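Local coordinates for protein putative efflux transporter (Bacteroides eggerthii, PDB 4L8J) that probably serves as the periplasmic adaptor (membrane-fusion) subunit of an efflux pump, as in the HlyD family of secretion proteins, at residues S42-N47 with Y147-S152; N199-E204 with I220-A225. All coordinates share one frame; numbering follows the deposited sequence.

Overall arrangement
Both contacts join antiparallel strands, but they lie in different domains of an elongated chain. Contact 1 (42-47 with 147-152) is at the edge of a four-stranded sheet, in the region of the barrel-sandwich domain. Its two segments are far apart in sequence, and helices 68-95 and 102-127 lie between them. Contact 2 (199-204 with 220-225) follows later in the chain and belongs to a hairpin in the six-stranded barrel. The centres of contact 1 and contact 2 are about 40 Å apart, and their nearest atoms about 31 Å, so they do not touch. This domains-in-series layout is consistent with a membrane-fusion protein spanning the space between pump components.

Contact 1 of 2, residues S42-N47 with Y147-S152; sequences SGQIIN and YQRVNS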
loop_
_atom_site.group_PDB
_atom_site.type_symbol
_atom_site.label_atom_id
_atom_site.label_comp_id
_atom_site.label_asym_id
_atom_site.label_seq_id
_atom_site.Cartn_x
_atom_site.Cartn_y
_atom_site.Cartn_z
ATOM N N SER A 42 0.595 69.048 -33.791
ATOM C CA SER A 42 -0.695 69.714 -33.629
ATOM C C SER A 42 -1.337 69.900 -34.993
ATOM O O SER A 42 -0.632 70.075 -35.994
ATOM C CB SER A 42 -0.522 71.063 -32.931
ATOM O OG SER A 42 0.013 70.907 -31.625
ATOM N N GLY A 43 -2.658 69.843 -35.038
ATOM C CA GLY A 43 -3.362 70.024 -36.296
ATOM C C GLY A 43 -4.830 69.706 -36.234
ATOM O O GLY A 43 -5.376 69.467 -35.155
ATOM N N GLN A 44 -5.478 69.726 -37.399
ATOM C CA GLN A 44 -6.892 69.406 -37.525
ATOM C C GLN A 44 -7.079 67.953 -38.024
ATOM O O GLN A 44 -6.644 67.624 -39.133
ATOM C CB GLN A 44 -7.592 70.407 -38.473
ATOM C CG GLN A 44 -9.027 69.999 -38.843
ATOM C CD GLN A 44 -9.814 71.091 -39.518
ATOM O OE1 GLN A 44 -10.764 71.625 -38.935
ATOM N NE2 GLN A 44 -9.479 71.413 -40.778
ATOM N N ILE A 45 -7.781 67.117 -37.239
ATOM C CA ILE A 45 -8.100 65.738 -37.652
ATOM C C ILE A 45 -8.943 65.818 -38.924
ATOM O O ILE A 45 -9.858 66.623 -38.981
ATOM C CB ILE A 45 -8.809 64.942 -36.512
ATOM C CG1 ILE A 45 -7.816 64.678 -35.352
ATOM C CG2 ILE A 45 -9.392 63.602 -37.027
ATOM C CD1 ILE A 45 -8.444 64.474 -34.039
ATOM N N ILE A 46 -8.572 65.083 -39.973
ATOM C CA ILE A 46 -9.333 65.055 -41.231
ATOM C C ILE A 46 -9.793 63.619 -41.519
ATOM O O ILE A 46 -10.544 63.377 -42.464
ATOM C CB ILE A 46 -8.557 65.645 -42.416
ATOM C CG1 ILE A 46 -7.179 64.946 -42.600
ATOM C CG2 ILE A 46 -8.481 67.189 -42.298
ATOM C CD1 ILE A 46 -6.602 64.996 -44.051
ATOM N N ASN A 47 -9.286 62.661 -40.726
ATOM C CA ASN A 47 -9.662 61.261 -40.861
ATOM C C ASN A 47 -9.615 60.593 -39.492
ATOM O O ASN A 47 -8.629 60.715 -38.777
ATOM C CB ASN A 47 -8.773 60.534 -41.880
ATOM C CG ASN A 47 -9.316 59.194 -42.329
ATOM O OD1 ASN A 47 -10.413 58.798 -41.979
ATOM N ND2 ASN A 47 -8.563 58.458 -43.114
ATOM N N TYR A 147 -12.563 66.404 -38.057
ATOM C CA TYR A 147 -12.467 67.844 -38.372
ATOM C C TYR A 147 -12.288 68.696 -37.081
ATOM O O TYR A 147 -12.356 69.922 -37.145
ATOM C CB TYR A 147 -13.606 68.358 -39.294
ATOM C CG TYR A 147 -13.557 67.741 -40.680
ATOM C CD1 TYR A 147 -12.630 68.173 -41.626
ATOM C CD2 TYR A 147 -14.377 66.666 -41.017
ATOM C CE1 TYR A 147 -12.559 67.589 -42.895
ATOM C CE2 TYR A 147 -14.308 66.065 -42.277
ATOM C CZ TYR A 147 -13.404 66.537 -43.218
ATOM O OH TYR A 147 -13.347 65.959 -44.468
ATOM N N GLN A 148 -11.967 68.048 -35.942
ATOM C CA GLN A 148 -11.649 68.712 -34.669
ATOM C C GLN A 148 -10.132 69.023 -34.627
ATOM O O GLN A 148 -9.310 68.206 -35.064
ATOM C CB GLN A 148 -12.071 67.826 -33.477
ATOM C CG GLN A 148 -11.565 68.222 -32.078
ATOM C CD GLN A 148 -12.171 67.388 -30.962
ATOM O OE1 GLN A 148 -13.161 66.664 -31.139
ATOM N NE2 GLN A 148 -11.610 67.489 -29.763
ATOM N N ARG A 149 -9.777 70.208 -34.098
ATOM C CA ARG A 149 -8.394 70.672 -33.966
ATOM C C ARG A 149 -7.835 70.184 -32.630
ATOM O O ARG A 149 -8.524 70.261 -31.604
ATOM C CB ARG A 149 -8.318 72.209 -34.110
ATOM C CG ARG A 149 -8.695 72.684 -35.514
ATOM C CD ARG A 149 -8.616 74.193 -35.690
ATOM N NE ARG A 149 -8.703 74.585 -37.101
ATOM C CZ ARG A 149 -9.837 74.890 -37.733
ATOM N NH1 ARG A 149 -10.998 74.848 -37.088
ATOM N NH2 ARG A 149 -9.818 75.237 -39.015
ATOM N N VAL A 150 -6.624 69.593 -32.664
ATOM C CA VAL A 150 -5.952 69.008 -31.496
ATOM C C VAL A 150 -4.492 69.465 -31.404
ATOM O O VAL A 150 -3.900 69.876 -32.406
ATOM C CB VAL A 150 -6.020 67.441 -31.472
ATOM C CG1 VAL A 150 -7.452 66.937 -31.332
ATOM C CG2 VAL A 150 -5.327 66.816 -32.690
ATOM N N ASN A 151 -3.906 69.308 -30.205
ATOM C CA ASN A 151 -2.507 69.601 -29.904
ATOM C C ASN A 151 -1.738 68.294 -29.725
ATOM O O ASN A 151 -2.347 67.222 -29.718
ATOM C CB ASN A 151 -2.401 70.450 -28.620
ATOM C CG ASN A 151 -3.176 71.744 -28.646
ATOM O OD1 ASN A 151 -2.948 72.621 -29.489
ATOM N ND2 ASN A 151 -4.098 71.896 -27.701
ATOM N N SER A 152 -0.411 68.375 -29.550
ATOM C CA SER A 152 0.412 67.201 -29.275
ATOM C C SER A 152 0.082 66.698 -27.893
ATOM O O SER A 152 -0.233 67.501 -27.012
ATOM C CB SER A 152 1.896 67.541 -29.366
ATOM O OG SER A 152 2.201 68.053 -30.649
#
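G43 and V150 form an antiparallel hydrogen-bonded pair. V150 N donates to G43 O at 2.8 Å in a nearly straight bond (N-H...O 177°). G43 N donates back to V150 O at 2.9 Å. I45 N continues the pairing to Q148 O, also at 2.9 Å. Beyond it Y147 N makes a weak, bent bond to I45 O. At the other end S152 N reaches S42 OG in another weak bond.

Q44 and R149 form the adjacent non-hydrogen-bonded pair, with both side chains on one face of the sheet. The CG of Q44 is anti to its backbone N (chi1 170°), and the extended chain runs across toward the segment 147-152. Its CG passes 3.7 Å from Y147 O. Its amide end lies over one face of the R149 guanidinium, with the two planes 34° apart. The Q44 CB also meets R149 CG at 3.9 Å. With an alanine here the CB contact would remain, but that guanidinium face would probably lose its amide cover and the group would be freer to turn.

The opposite face carries V150. Its CG1 packs against I45 CD1 at 3.8 Å, and both side chains are buried. More loosely, I46 CG2 touches the Y147 ring obliquely at CE1 (4.1 Å).

I45 and V150 also rest on V144 and on I156 of strand 155-161, which belongs to the second sheet of the sandwich. Strand 149-150 is an outermost strand of its own sheet within the chain. Strand 43-47 pairs on its far side with strand 61-65, where I46 and N47 both face A64 in a classic beta bulge.

Contact 2 of 2, residues N199-E204 with I220-A225; sequences NARLEE and IIDDAA
The contact lies in the hairpin of strands 198-205 and 215-221, where the second strand runs out into an Asx turn at D223. R201 and I220 form the hydrogen-bonded pair. R201 N donates to I220 O at 2.7 Å, and I220 N returns a bond to R201 O. D222 N then bonds to N199 O at 3.0 Å.

Past the last strand residue, side chains take over the pairing. N199 ND2 donates to D222 O at 3.0 Å, with that oxygen in the plane of the amide. N199 OD1 turns to K187. D223 OD2 accepts from N199 N at 2.9 Å through its anti lone pair, while D223 OD1 accepts from A225 N and closes the turn. One carboxylate thus ties the turn to the neighbouring strand.

The hairpin is part of a closed six-stranded antiparallel barrel, flanked by strands 185-190 and 166-171. A200 and I221, its non-hydrogen-bonded pair, both reach V188.

On the other face R201 lies side by side with I220, whose CB lies over one face of the guanidinium, toward its rim. R201 NH1 is 4.0 Å from D222 OD2, a long salt bridge, and a water accepts weakly from NH1 and donates to I221 O. I220 CD1 lies 3.5 Å from R201 NH2 and 3.7 Å from E203 CB. E203 extends past it to a salt bridge with R166.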
loop_
_atom_site.group_PDB
_atom_site.type_symbol
_atom_site.label_atom_id
_atom_site.label_comp_id
_atom_site.label_asym_id
_atom_site.label_seq_id
_atom_site.Cartn_x
_atom_site.Cartn_y
_atom_site.Cartn_z
ATOM N N ASN A 199 -6.622 25.746 -23.417
ATOM C CA ASN A 199 -5.298 25.526 -22.881
ATOM C C ASN A 199 -4.698 26.870 -22.494
ATOM O O ASN A 199 -4.945 27.899 -23.139
ATOM C CB ASN A 199 -4.405 24.802 -23.911
ATOM C CG ASN A 199 -3.000 24.535 -23.405
ATOM O OD1 ASN A 199 -2.771 23.668 -22.542
ATOM N ND2 ASN A 199 -2.046 25.336 -23.869
ATOM N N ALA A 200 -3.916 26.862 -21.433
ATOM C CA ALA A 200 -3.266 28.060 -20.967
ATOM C C ALA A 200 -1.860 27.707 -20.602
ATOM O O ALA A 200 -1.594 26.553 -20.269
ATOM C CB ALA A 200 -4.014 28.633 -19.761
ATOM N N ARG A 201 -0.952 28.673 -20.663
ATOM C CA ARG A 201 0.415 28.403 -20.270
ATOM C C ARG A 201 0.787 29.232 -19.054
ATOM O O ARG A 201 0.276 30.333 -18.865
ATOM C CB ARG A 201 1.404 28.643 -21.434
ATOM C CG ARG A 201 1.459 30.081 -21.932
ATOM C CD ARG A 201 2.664 30.331 -22.827
ATOM N NE ARG A 201 3.087 31.731 -22.728
ATOM C CZ ARG A 201 2.565 32.716 -23.446
ATOM N NH1 ARG A 201 1.626 32.462 -24.347
ATOM N NH2 ARG A 201 2.972 33.966 -23.264
ATOM N N LEU A 202 1.757 28.744 -18.281
ATOM C CA LEU A 202 2.257 29.472 -17.137
ATOM C C LEU A 202 2.989 30.729 -17.561
ATOM O O LEU A 202 3.883 30.653 -18.399
ATOM C CB LEU A 202 3.216 28.583 -16.321
ATOM C CG LEU A 202 3.823 29.228 -15.078
ATOM C CD1 LEU A 202 2.720 29.634 -14.051
ATOM C CD2 LEU A 202 4.826 28.301 -14.450
ATOM N N GLU A 203 2.666 31.868 -16.944
ATOM C CA GLU A 203 3.448 33.051 -17.203
ATOM C C GLU A 203 4.465 33.185 -16.078
ATOM O O GLU A 203 5.650 33.387 -16.334
ATOM C CB GLU A 203 2.607 34.323 -17.357
ATOM C CG GLU A 203 3.526 35.509 -17.658
ATOM C CD GLU A 203 2.909 36.871 -17.898
ATOM O OE1 GLU A 203 2.140 37.343 -17.032
ATOM O OE2 GLU A 203 3.268 37.503 -18.918
ATOM N N GLU A 204 3.995 33.054 -14.822
ATOM C CA GLU A 204 4.823 33.180 -13.626
ATOM C C GLU A 204 4.006 32.922 -12.361
ATOM O O GLU A 204 2.788 32.967 -12.403
ATOM C CB GLU A 204 5.438 34.589 -13.528
ATOM C CG GLU A 204 4.367 35.663 -13.375
ATOM C CD GLU A 204 4.811 37.088 -13.603
ATOM O OE1 GLU A 204 5.618 37.325 -14.532
ATOM O OE2 GLU A 204 4.304 37.977 -12.884
ATOM N N ILE A 220 -1.526 32.522 -19.134
ATOM C CA ILE A 220 -1.936 33.176 -20.380
ATOM C C ILE A 220 -2.609 32.144 -21.281
ATOM O O ILE A 220 -2.126 31.013 -21.408
ATOM C CB ILE A 220 -0.759 33.895 -21.090
ATOM C CG1 ILE A 220 -0.164 34.980 -20.192
ATOM C CG2 ILE A 220 -1.199 34.512 -22.447
ATOM C CD1 ILE A 220 1.231 35.372 -20.593
ATOM N N ILE A 221 -3.740 32.523 -21.883
ATOM C CA ILE A 221 -4.448 31.645 -22.821
ATOM C C ILE A 221 -3.535 31.410 -24.031
ATOM O O ILE A 221 -2.962 32.365 -24.595
ATOM C CB ILE A 221 -5.832 32.224 -23.217
ATOM C CG1 ILE A 221 -6.756 32.388 -21.969
ATOM C CG2 ILE A 221 -6.495 31.370 -24.316
ATOM C CD1 ILE A 221 -7.303 31.087 -21.360
ATOM N N ASP A 222 -3.338 30.127 -24.352
ATOM C CA ASP A 222 -2.472 29.659 -25.419
ATOM C C ASP A 222 -3.195 28.537 -26.129
ATOM O O ASP A 222 -2.942 27.350 -25.880
ATOM C CB ASP A 222 -1.131 29.209 -24.828
ATOM C CG ASP A 222 -0.044 28.988 -25.854
ATOM O OD1 ASP A 222 -0.325 29.157 -27.063
ATOM O OD2 ASP A 222 1.096 28.667 -25.449
ATOM N N ASP A 223 -4.174 28.923 -26.941
ATOM C CA ASP A 223 -5.050 27.988 -27.624
ATOM C C ASP A 223 -5.559 28.613 -28.915
ATOM O O ASP A 223 -6.122 29.709 -28.884
ATOM C CB ASP A 223 -6.229 27.603 -26.694
ATOM C CG ASP A 223 -6.964 26.347 -27.096
ATOM O OD1 ASP A 223 -7.310 26.218 -28.292
ATOM O OD2 ASP A 223 -7.259 25.523 -26.206
ATOM N N ALA A 224 -5.372 27.906 -30.044
ATOM C CA ALA A 224 -5.800 28.362 -31.375
ATOM C C ALA A 224 -7.323 28.621 -31.430
ATOM O O ALA A 224 -7.746 29.577 -32.087
ATOM C CB ALA A 224 -5.409 27.332 -32.429
ATOM N N ALA A 225 -8.130 27.798 -30.697
ATOM C CA ALA A 225 -9.592 27.924 -30.651
ATOM C C ALA A 225 -10.059 29.194 -29.919
ATOM O O ALA A 225 -11.233 29.564 -30.053
ATOM C CB ALA A 225 -10.210 26.700 -30.000
HETATM O O HOH W 1 -0.366 32.868 -25.899
#